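Local atomic coordinates of putative flavoprotein (Bacteroides eggerthii, PDB entry 4ICI), a protein that binds flavin mononucleotide in a flavodoxin-like fold and probably serves in electron transfer or redox chemistry, its exact role being unknown. Residues A[17-22]-A[89-94]; A[41-46]-A[76-81]. One frame throughout, in Å; residues are numbered along the deposited sequence. Where two conformers were deposited one is given.

How the contacts relate
Contact 1 lies about 6 Å from the centre of the chain, measured to the contact's own centre, and nearly all its touching residues are buried; contact 2, about 11 Å out, is half made of exposed residues. They share one parallel sheet: strand 41-44 of contact 2 runs beside strand 16-20 of contact 1, with Val18 N 2.8 Å from Asp41 O, a probable hydrogen bond. The chemistry follows the place. Between 17-22 and 89-94 a regular ladder of backbone bonds lies between layers of apolar side chains, whereas 41-46 meets the irregular 76-81 through a phenol, one backbone bond, a water and an isoleucine pair. The same 1,2-ethanediol touches both.

Contact 1 of 2, residues A[17-22]-A[89-94]; sequences LVAYFS and DVVFIG. With FMN (flavin mononucleotide), chain B; EDO (1,2-ethanediol), chain E; EDO (1,2-ethanediol), chain G.
Strands 17-20 and 90-94 run parallel, their axes 20° apart and 4.5 Å at closest approach, and five backbone hydrogen bonds join the two segments, beginning with Leu17 N to Val90 O (2.9 Å, 174° at the hydrogen) and ending with Phe21 N to Gly94 O (2.9 Å). Side chains alternate between the two faces. On one, Leu17 CD2 and the methyl of Ala19 both approach Val91 CG1, at 4.3 and 4.4 Å, and helix 104-112 packs on this face through Phe109 and Ile106. On the other, Val18 CG2 meets the Phe92 ring obliquely at CD1 (4.2 Å), facing helix 26-38. These are neighbouring strands inside the parallel sheet, order 2-1-3-4-5, of the flavodoxin-like fold, a three-layer alpha/beta sandwich. Gly94 has no side chain opposite Tyr20, where a CB would sit tightly against Tyr20 CB. With CG set between the backbone N and the carbonyl carbon (chi1 69°), the end of the Tyr20 side chain leads away from strand 90-94. Further along the segment, Ser22 OG donates to phosphate oxygen O2P of the flavin mononucleotide at 2.6 Å, and Thr24, Thr26 and Thr27 add hydroxyl bonds to the cofactor.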
loop_
_atom_site.group_PDB
_atom_site.type_symbol
_atom_site.label_atom_id
_atom_site.label_comp_id
_atom_site.label_asym_id
_atom_site.label_seq_id
_atom_site.Cartn_x
_atom_site.Cartn_y
_atom_site.Cartn_z
ATOM N N LEU A 17 -6.303 -9.717 -3.789
ATOM C CA LEU A 17 -6.611 -8.736 -2.769
ATOM C C LEU A 17 -5.927 -7.424 -3.068
ATOM O O LEU A 17 -4.748 -7.404 -3.470
ATOM C CB LEU A 17 -6.121 -9.225 -1.412
ATOM C CG LEU A 17 -6.444 -8.361 -0.195
ATOM C CD1 LEU A 17 -7.968 -8.278 0.029
ATOM C CD2 LEU A 17 -5.702 -8.872 1.031
ATOM N N VAL A 18 -6.692 -6.344 -2.904
ATOM C CA VAL A 18 -6.187 -4.978 -2.965
ATOM C C VAL A 18 -6.248 -4.430 -1.540
ATOM O O VAL A 18 -7.312 -4.020 -1.076
ATOM C CB VAL A 18 -6.946 -4.110 -4.005
ATOM C CG1 VAL A 18 -6.403 -2.694 -4.051
ATOM C CG2 VAL A 18 -6.971 -4.769 -5.400
ATOM N N ALA A 19 -5.114 -4.471 -0.860
ATOM C CA ALA A 19 -4.980 -3.904 0.480
ATOM C C ALA A 19 -4.476 -2.478 0.340
ATOM O O ALA A 19 -3.627 -2.201 -0.510
ATOM C CB ALA A 19 -4.006 -4.763 1.338
ATOM N N TYR A 20 -4.988 -1.568 1.166
ATOM C CA TYR A 20 -4.553 -0.195 1.057
ATOM C C TYR A 20 -4.741 0.577 2.333
ATOM O O TYR A 20 -5.701 0.320 3.081
ATOM C CB TYR A 20 -5.264 0.530 -0.114
ATOM C CG TYR A 20 -6.724 0.743 0.161
ATOM C CD1 TYR A 20 -7.666 -0.267 -0.056
ATOM C CD2 TYR A 20 -7.157 1.919 0.739
ATOM C CE1 TYR A 20 -9.010 -0.067 0.239
ATOM C CE2 TYR A 20 -8.471 2.113 1.042
ATOM C CZ TYR A 20 -9.400 1.118 0.790
ATOM O OH TYR A 20 -10.739 1.323 1.100
ATOM N N PHE A 21 -3.842 1.529 2.536
ATOM C CA PHE A 21 -3.999 2.562 3.548
ATOM C C PHE A 21 -4.281 3.884 2.832
ATOM O O PHE A 21 -3.651 4.221 1.822
ATOM C CB PHE A 21 -2.704 2.671 4.364
ATOM C CG PHE A 21 -2.640 3.878 5.278
ATOM C CD1 PHE A 21 -3.568 4.061 6.280
ATOM C CD2 PHE A 21 -1.646 4.806 5.127
ATOM C CE1 PHE A 21 -3.512 5.163 7.085
ATOM C CE2 PHE A 21 -1.583 5.905 5.940
ATOM C CZ PHE A 21 -2.534 6.085 6.927
ATOM N N SER A 22 -5.247 4.627 3.363
ATOM C CA SER A 22 -5.574 5.939 2.851
ATOM C C SER A 22 -5.942 6.832 4.021
ATOM O O SER A 22 -6.841 6.498 4.803
ATOM C CB SER A 22 -6.731 5.845 1.880
ATOM O OG SER A 22 -7.018 7.107 1.283
ATOM N N ASP A 89 -3.765 -15.231 -3.929
ATOM C CA ASP A 89 -2.561 -15.480 -4.711
ATOM C C ASP A 89 -1.751 -14.210 -4.951
ATOM O O ASP A 89 -0.533 -14.263 -5.065
ATOM C CB ASP A 89 -2.924 -16.064 -6.076
ATOM C CG ASP A 89 -3.704 -17.344 -5.977
ATOM O OD1 ASP A 89 -3.128 -18.301 -5.433
ATOM O OD2 ASP A 89 -4.897 -17.379 -6.399
ATOM N N VAL A 90 -2.439 -13.078 -5.088
ATOM C CA VAL A 90 -1.816 -11.792 -5.409
ATOM C C VAL A 90 -2.354 -10.786 -4.393
ATOM O O VAL A 90 -3.579 -10.727 -4.149
ATOM C CB VAL A 90 -2.213 -11.342 -6.812
ATOM C CG1 VAL A 90 -1.671 -9.968 -7.139
ATOM C CG2 VAL A 90 -1.800 -12.402 -7.874
ATOM N N VAL A 91 -1.454 -9.998 -3.815
ATOM C CA VAL A 91 -1.835 -8.944 -2.881
ATOM C C VAL A 91 -1.198 -7.640 -3.359
ATOM O O VAL A 91 0.044 -7.482 -3.411
ATOM C CB VAL A 91 -1.414 -9.269 -1.440
ATOM C CG1 VAL A 91 -1.760 -8.096 -0.484
ATOM C CG2 VAL A 91 -2.054 -10.567 -0.949
ATOM N N PHE A 92 -2.040 -6.696 -3.810
ATOM C CA PHE A 92 -1.605 -5.336 -4.073
ATOM C C PHE A 92 -1.614 -4.608 -2.735
ATOM O O PHE A 92 -2.508 -4.866 -1.913
ATOM C CB PHE A 92 -2.551 -4.637 -5.061
ATOM C CG PHE A 92 -2.509 -5.190 -6.453
ATOM C CD1 PHE A 92 -3.335 -6.249 -6.847
ATOM C CD2 PHE A 92 -1.637 -4.645 -7.370
ATOM C CE1 PHE A 92 -3.291 -6.745 -8.132
ATOM C CE2 PHE A 92 -1.568 -5.156 -8.669
ATOM C CZ PHE A 92 -2.417 -6.193 -9.041
ATOM N N ILE A 93 -0.615 -3.754 -2.515
ATOM C CA ILE A 93 -0.495 -2.993 -1.283
ATOM C C ILE A 93 -0.354 -1.518 -1.629
ATOM O O ILE A 93 0.659 -1.098 -2.205
ATOM C CB ILE A 93 0.716 -3.413 -0.446
ATOM C CG1 ILE A 93 0.672 -4.904 -0.139
ATOM C CG2 ILE A 93 0.769 -2.594 0.831
ATOM C CD1 ILE A 93 1.897 -5.447 0.644
ATOM N N GLY A 94 -1.396 -0.726 -1.338
ATOM C CA GLY A 94 -1.427 0.655 -1.692
ATOM C C GLY A 94 -1.294 1.616 -0.533
ATOM O O GLY A 94 -1.701 1.332 0.611
HETATM N N1 FMN B . 3.661 13.634 -1.742
HETATM C C2 FMN B . 4.795 13.484 -2.501
HETATM O O2 FMN B . 4.719 13.624 -3.720
HETATM N N3 FMN B . 6.003 13.192 -1.883
HETATM C C4 FMN B . 6.136 13.083 -0.509
HETATM O O4 FMN B . 7.258 12.763 -0.073
HETATM C C4A FMN B . 4.984 13.273 0.271
HETATM N N5 FMN B . 5.057 13.203 1.679
HETATM C C5A FMN B . 3.868 13.360 2.403
HETATM C C6 FMN B . 3.904 13.259 3.801
HETATM C C7 FMN B . 2.758 13.392 4.542
HETATM C C7M FMN B . 2.803 13.232 6.033
HETATM C C8 FMN B . 1.540 13.618 3.924
HETATM C C8M FMN B . 0.284 13.784 4.747
HETATM C C9 FMN B . 1.495 13.732 2.540
HETATM C C9A FMN B . 2.655 13.584 1.754
HETATM N N10 FMN B . 2.615 13.682 0.354
HETATM C C10 FMN B . 3.767 13.523 -0.376
HETATM C "C1'" FMN B . 1.296 13.884 -0.347
HETATM C "C2'" FMN B . 0.549 12.522 -0.408
HETATM O "O2'" FMN B . 1.326 11.462 -0.910
HETATM C "C3'" FMN B . -0.675 12.590 -1.345
HETATM O "O3'" FMN B . -1.473 13.779 -1.046
HETATM C "C4'" FMN B . -1.537 11.292 -1.344
HETATM O "O4'" FMN B . -2.322 11.326 -2.512
HETATM C "C5'" FMN B . -2.505 11.287 -0.101
HETATM O "O5'" FMN B . -3.216 10.080 -0.195
HETATM P P FMN B . -4.457 9.728 0.754
HETATM O O1P FMN B . -5.525 10.781 0.412
HETATM O O2P FMN B . -4.833 8.343 0.527
HETATM O O3P FMN B . -4.047 9.853 2.225
HETATM C C1 EDO E . -9.118 2.635 6.062
HETATM O O1 EDO E . -9.008 3.584 7.136
HETATM C C2 EDO E . -8.033 2.769 4.978
HETATM O O2 EDO E . -6.792 3.219 5.460
HETATM C C1 EDO G . -10.905 3.859 2.652
HETATM O O1 EDO G . -11.850 2.791 2.734
HETATM C C2 EDO G . -11.355 5.311 2.901
HETATM O O2 EDO G . -12.184 5.972 1.892
#

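Contact 2 of 2, residues A[41-46]-A[76-81]. With EDO (1,2-ethanediol), chain E.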
loop_
_atom_site.group_PDB
_atom_site.type_symbol
_atom_site.label_atom_id
_atom_site.label_comp_id
_atom_site.label_asym_id
_atom_site.label_seq_id
_atom_site.Cartn_x
_atom_site.Cartn_y
_atom_site.Cartn_z
ATOM N N ASP A 41 -10.917 -8.293 -4.305
ATOM C CA ASP A 41 -11.462 -7.872 -3.021
ATOM C C ASP A 41 -10.633 -6.704 -2.536
ATOM O O ASP A 41 -9.445 -6.681 -2.788
ATOM C CB ASP A 41 -11.330 -9.015 -2.006
ATOM C CG ASP A 41 -12.271 -10.189 -2.283
ATOM O OD1 ASP A 41 -13.273 -10.009 -3.002
ATOM O OD2 ASP A 41 -12.016 -11.298 -1.749
ATOM N N LEU A 42 -11.249 -5.757 -1.828
ATOM C CA LEU A 42 -10.520 -4.669 -1.195
ATOM C C LEU A 42 -10.480 -4.849 0.316
ATOM O O LEU A 42 -11.486 -5.253 0.911
ATOM C CB LEU A 42 -11.131 -3.302 -1.515
ATOM C CG LEU A 42 -10.468 -2.521 -2.650
ATOM C CD1 LEU A 42 -10.625 -3.276 -3.915
ATOM C CD2 LEU A 42 -11.074 -1.087 -2.767
ATOM N N TYR A 43 -9.323 -4.532 0.908
ATOM C CA TYR A 43 -9.105 -4.561 2.339
ATOM C C TYR A 43 -8.527 -3.199 2.758
ATOM O O TYR A 43 -7.341 -2.917 2.555
ATOM C CB TYR A 43 -8.161 -5.697 2.729
ATOM C CG TYR A 43 -7.621 -5.625 4.158
ATOM C CD1 TYR A 43 -8.465 -5.680 5.258
ATOM C CD2 TYR A 43 -6.270 -5.535 4.386
ATOM C CE1 TYR A 43 -7.956 -5.607 6.561
ATOM C CE2 TYR A 43 -5.765 -5.466 5.683
ATOM C CZ TYR A 43 -6.607 -5.498 6.744
ATOM O OH TYR A 43 -6.064 -5.444 8.032
ATOM N N PRO A 44 -9.380 -2.329 3.338
ATOM C CA PRO A 44 -8.868 -1.114 3.912
ATOM C C PRO A 44 -8.050 -1.437 5.178
ATOM O O PRO A 44 -8.529 -2.106 6.111
ATOM C CB PRO A 44 -10.123 -0.312 4.242
ATOM C CG PRO A 44 -11.256 -0.965 3.437
ATOM C CD PRO A 44 -10.852 -2.412 3.415
ATOM N N ILE A 45 -6.814 -0.958 5.195
ATOM C CA ILE A 45 -5.925 -1.092 6.350
ATOM C C ILE A 45 -6.282 0.066 7.278
ATOM O O ILE A 45 -5.868 1.204 7.023
ATOM C CB ILE A 45 -4.438 -1.010 5.925
ATOM C CG1 ILE A 45 -4.069 -2.147 4.923
ATOM C CG2 ILE A 45 -3.542 -1.032 7.154
ATOM C CD1 ILE A 45 -2.709 -1.965 4.200
ATOM N N ALA A 46 -7.091 -0.222 8.305
ATOM C CA ALA A 46 -7.645 0.812 9.155
ATOM C C ALA A 46 -6.793 0.985 10.400
ATOM O O ALA A 46 -6.587 0.036 11.161
ATOM C CB ALA A 46 -9.087 0.484 9.575
ATOM N N PRO A 76 2.468 1.459 13.550
ATOM C CA PRO A 76 1.130 1.941 13.895
ATOM C C PRO A 76 0.131 0.811 13.885
ATOM O O PRO A 76 0.113 -0.005 12.977
ATOM C CB PRO A 76 0.860 2.986 12.807
ATOM C CG PRO A 76 2.212 3.497 12.392
ATOM C CD PRO A 76 3.046 2.216 12.418
ATOM N N ALA A 77 -0.692 0.761 14.923
ATOM C CA ALA A 77 -1.591 -0.353 15.138
ATOM C C ALA A 77 -2.730 -0.364 14.116
ATOM O O ALA A 77 -3.264 0.693 13.709
ATOM C CB ALA A 77 -2.158 -0.292 16.553
ATOM N N ILE A 78 -3.079 -1.574 13.689
ATOM C CA ILE A 78 -4.176 -1.829 12.750
ATOM C C ILE A 78 -5.384 -2.345 13.546
ATOM O O ILE A 78 -5.236 -3.203 14.419
ATOM C CB ILE A 78 -3.756 -2.823 11.640
ATOM C CG1 ILE A 78 -2.706 -2.182 10.714
ATOM C CG2 ILE A 78 -4.981 -3.326 10.838
ATOM C CD1 ILE A 78 -1.983 -3.178 9.757
ATOM N N LYS A 79 -6.575 -1.866 13.218
ATOM C CA LYS A 79 -7.803 -2.310 13.885
ATOM C C LYS A 79 -8.037 -3.795 13.800
ATOM O O LYS A 79 -8.205 -4.487 14.823
ATOM C CB LYS A 79 -9.018 -1.639 13.268
ATOM C CG LYS A 79 -9.391 -0.359 13.890
ATOM C CD LYS A 79 -10.826 -0.001 13.569
ATOM C CE LYS A 79 -11.060 1.446 13.862
ATOM N NZ LYS A 79 -12.509 1.839 13.756
ATOM N N SER A 80 -8.079 -4.306 12.571
ATOM C CA SER A 80 -8.481 -5.693 12.311
ATOM C C SER A 80 -7.679 -6.256 11.165
ATOM O O SER A 80 -7.607 -5.602 10.105
ATOM C CB SER A 80 -9.964 -5.722 11.937
ATOM O OG SER A 80 -10.738 -5.226 13.006
ATOM N N LYS A 81 -7.116 -7.448 11.349
ATOM C CA LYS A 81 -6.424 -8.148 10.258
ATOM C C LYS A 81 -7.408 -8.689 9.236
ATOM O O LYS A 81 -8.611 -8.867 9.492
ATOM C CB LYS A 81 -5.571 -9.317 10.781
ATOM C CG LYS A 81 -4.404 -8.872 11.650
ATOM C CD LYS A 81 -3.493 -10.021 12.028
ATOM C CE LYS A 81 -2.273 -9.564 12.814
ATOM N NZ LYS A 81 -1.354 -10.721 13.009
HETATM C C1 EDO E . -9.118 2.635 6.062
HETATM O O1 EDO E . -9.008 3.584 7.136
HETATM C C2 EDO E . -8.033 2.769 4.978
HETATM O O2 EDO E . -6.792 3.219 5.460
HETATM O O HOH W 1 -8.212 -2.772 9.796
#
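Tyr43 reaches across to the backbone of 76-81, its OH donating to Ser80 O at 2.6 Å in the carbonyl plane, on a lone pair (C=O...O angle 138°). The acceptor also lies in the plane of the phenol ring, at its edge. With CG anti to the backbone N (chi1 167°), the ring extends toward the loop and brings OH within 3.7 Å of Ile78 CG2. The tight part continues at Ile45, whose CG2 meets Ile78 CD1 at 3.7 Å, the two side chains crossing at a slant, and at Lys79 N, which gives Ala46 O a nearly straight bond (2.8 Å, 175° at the hydrogen). A phenylalanine in place of Tyr43 would probably leave Ser80 O without its phenol donor and that part of the loop less firmly held. Toward solvent the contact loosens: Lys79 and Ser80 are exposed, and Ala46 N and Ser80 N are bridged by a water, each 3.2 Å from its oxygen. An ethanediol O2 donates to Ile45 O at 2.7 Å. The contact thus ties the loop between helix 64-70 and strand 90-96 to outermost strand 41-44, which pairs with strand 16-20, while Ile45 and Ile78 both pack on helix 104-112, through Phe109 and through Ile105 and Thr108.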